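Local coordinates for protein probable amidase (Thermus thermophilus, PDB 2DC0) that is a probable amidase of the amidase signature family, an alpha/beta protein built around a large mixed beta-sheet flanked by helices, at residues I120-T125 and E314-G319. Numbering follows the deposited sequence.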
ATOM      1  N   ILE A 120       2.947  12.642  23.514  1.00 17.97           N
ATOM      2  CA  ILE A 120       1.930  12.021  22.666  1.00 18.84           C
ATOM      3  C   ILE A 120       2.505  11.333  21.440  1.00 18.97           C
ATOM      4  O   ILE A 120       1.810  11.154  20.437  1.00 20.17           O
ATOM      5  CB  ILE A 120       0.803  12.998  22.211  1.00 18.54           C
ATOM      6  CG1 ILE A 120       1.377  14.142  21.375  1.00 17.81           C
ATOM      7  CG2 ILE A 120       0.035  13.504  23.425  1.00 18.62           C
ATOM      8  CD1 ILE A 120       0.342  14.960  20.606  1.00 23.38           C
ATOM      9  N   ALA A 121       3.773  10.943  21.542  1.00 16.53           N
ATOM     10  CA  ALA A 121       4.497  10.244  20.476  1.00 18.02           C
ATOM     11  C   ALA A 121       4.734  11.115  19.248  1.00 18.60           C
ATOM     12  O   ALA A 121       5.104  10.616  18.191  1.00 19.50           O
ATOM     13  CB  ALA A 121       3.754   8.983  20.075  1.00 17.81           C
ATOM     14  N   LEU A 122       4.532  12.419  19.388  1.00 18.38           N
ATOM     15  CA  LEU A 122       4.725  13.320  18.262  1.00 20.19           C
ATOM     16  C   LEU A 122       6.090  13.990  18.329  1.00 20.29           C
ATOM     17  O   LEU A 122       6.201  15.185  18.607  1.00 20.87           O
ATOM     18  CB  LEU A 122       3.614  14.369  18.239  1.00 20.72           C
ATOM     19  CG  LEU A 122       3.550  15.299  17.026  1.00 21.71           C
ATOM     20  CD1 LEU A 122       3.580  14.483  15.734  1.00 20.50           C
ATOM     21  CD2 LEU A 122       2.275  16.122  17.107  1.00 20.01           C
ATOM     22  N   GLY A 123       7.133  13.208  18.067  1.00 21.44           N
ATOM     23  CA  GLY A 123       8.484  13.737  18.112  1.00 19.75           C
ATOM     24  C   GLY A 123       9.492  12.619  18.255  1.00 19.97           C
ATOM     25  O   GLY A 123       9.152  11.530  18.722  1.00 18.13           O
ATOM     26  N   ILE A 124      10.735  12.882  17.860  1.00 18.81           N
ATOM     27  CA  ILE A 124      11.775  11.867  17.942  1.00 19.15           C
ATOM     28  C   ILE A 124      13.011  12.264  18.754  1.00 18.52           C
ATOM     29  O   ILE A 124      14.017  11.562  18.709  1.00 17.09           O
ATOM     30  CB  ILE A 124      12.257  11.465  16.535  1.00 20.94           C
ATOM     31  CG1 ILE A 124      12.904  12.678  15.855  1.00 21.91           C
ATOM     32  CG2 ILE A 124      11.088  10.926  15.715  1.00 19.59           C
ATOM     33  CD1 ILE A 124      14.112  13.359  16.554  1.00 23.38           C
ATOM     34  N   THR A 125      12.945  13.366  19.498  1.00 17.66           N
ATOM     35  CA  THR A 125      14.103  13.793  20.285  1.00 18.39           C
ATOM     36  C   THR A 125      14.157  13.117  21.650  1.00 18.31           C
ATOM     37  O   THR A 125      15.235  12.791  22.150  1.00 17.11           O
ATOM     38  CB  THR A 125      14.128  15.329  20.532  1.00 18.67           C
ATOM     39  OG1 THR A 125      13.040  15.696  21.387  1.00 19.03           O
ATOM     40  CG2 THR A 125      14.018  16.088  19.216  1.00 21.18           C
ATOM     41  N   GLU A 314       2.722  23.190  18.241  1.00 22.18           N
ATOM     42  CA  GLU A 314       2.936  23.741  16.909  1.00 22.47           C
ATOM     43  C   GLU A 314       2.664  22.691  15.829  1.00 22.56           C
ATOM     44  O   GLU A 314       2.032  22.988  14.807  1.00 22.46           O
ATOM     45  CB  GLU A 314       4.368  24.272  16.777  1.00 25.14           C
ATOM     46  CG  GLU A 314       4.766  24.632  15.351  1.00 31.21           C
ATOM     47  CD  GLU A 314       6.162  25.221  15.267  1.00 34.61           C
ATOM     48  OE1 GLU A 314       7.055  24.739  15.997  1.00 35.82           O
ATOM     49  OE2 GLU A 314       6.367  26.155  14.464  1.00 38.77           O
ATOM     50  N   ALA A 315       3.133  21.465  16.053  1.00 20.52           N
ATOM     51  CA  ALA A 315       2.919  20.388  15.087  1.00 19.22           C
ATOM     52  C   ALA A 315       1.431  20.065  14.978  1.00 18.94           C
ATOM     53  O   ALA A 315       0.908  19.868  13.881  1.00 17.13           O
ATOM     54  CB  ALA A 315       3.707  19.138  15.500  1.00 20.48           C
ATOM     55  N   LEU A 316       0.749  20.006  16.118  1.00 18.93           N
ATOM     56  CA  LEU A 316      -0.677  19.721  16.108  1.00 19.40           C
ATOM     57  C   LEU A 316      -1.441  20.833  15.390  1.00 19.77           C
ATOM     58  O   LEU A 316      -2.367  20.559  14.622  1.00 20.33           O
ATOM     59  CB  LEU A 316      -1.205  19.549  17.538  1.00 18.25           C
ATOM     60  CG  LEU A 316      -0.827  18.238  18.231  1.00 18.70           C
ATOM     61  CD1 LEU A 316      -1.395  18.221  19.647  1.00 19.00           C
ATOM     62  CD2 LEU A 316      -1.367  17.048  17.433  1.00 16.72           C
ATOM     63  N   LEU A 317      -1.051  22.084  15.627  1.00 19.73           N
ATOM     64  CA  LEU A 317      -1.714  23.220  14.978  1.00 19.97           C
ATOM     65  C   LEU A 317      -1.491  23.168  13.469  1.00 18.42           C
ATOM     66  O   LEU A 317      -2.377  23.515  12.684  1.00 15.96           O
ATOM     67  CB  LEU A 317      -1.187  24.543  15.540  1.00 18.05           C
ATOM     68  CG  LEU A 317      -1.637  24.834  16.976  1.00 20.16           C
ATOM     69  CD1 LEU A 317      -0.911  26.055  17.513  1.00 19.99           C
ATOM     70  CD2 LEU A 317      -3.147  25.043  16.997  1.00 18.61           C
ATOM     71  N   ALA A 318      -0.302  22.734  13.067  1.00 18.28           N
ATOM     72  CA  ALA A 318       0.001  22.614  11.651  1.00 17.49           C
ATOM     73  C   ALA A 318      -0.940  21.549  11.088  1.00 17.92           C
ATOM     74  O   ALA A 318      -1.383  21.640   9.945  1.00 18.33           O
ATOM     75  CB  ALA A 318       1.462  22.205  11.455  1.00 19.32           C
ATOM     76  N   GLY A 319      -1.254  20.549  11.911  1.00 17.38           N
ATOM     77  CA  GLY A 319      -2.153  19.486  11.487  1.00 18.30           C
ATOM     78  C   GLY A 319      -3.583  19.980  11.304  1.00 18.92           C
ATOM     79  O   GLY A 319      -4.315  19.499  10.434  1.00 16.88           O
TER
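A main-chain hydrogen bond from Ala318 N to Glu314 O (2.9 Å), followed by one from Gly319 N to Ala315 O (3.0 Å), shapes the helical turn from which Ala315 and Leu316 meet Ile120 and Leu122. In this amidase signature fold, the helix 310-321 lies over a loop that follows strand 110-115 of the central mixed sheet, and the contact between them is wholly apolar. It is also small, burying 143 Å² in all.

Leu122 has the largest share, closely followed by Leu316. A chi1 of -173°, with CG trans to the main-chain N, extends the side chain to the helix and places CD2 in the notch between two neighbouring residues: Leu122 CD2 lies 3.7 Å from Ala315 CB and 3.8 Å from Leu316 CD2, where the two leucines meet at a slant.

Ile120 joins them end on. Its chi1 of 62° tucks CG1 over the main chain, flanked by N and C, and the near-trans chi2 carries Ile120 CD1 out to Leu316 CD1, 3.8 Å away, with Leu316 CD2 at 4.2 Å. The fork of Leu316 thus serves both loop residues, CD1 facing Ile120 and CD2 shared with Leu122.

Elsewhere, Leu316 rests on Leu301 of helix 298-303, Ala315 on Arg290 of helix 281-296, and Ile120 on His297. The backbones themselves stay apart, Leu122 CA and Ala315 CA being 8.0 Å from each other; of the Leu122 branches CD2 comes closer to Ala315 CB than CD1 does, with Leu122 CG, one bond back from CD2, 4.1 Å from Ala315 CB.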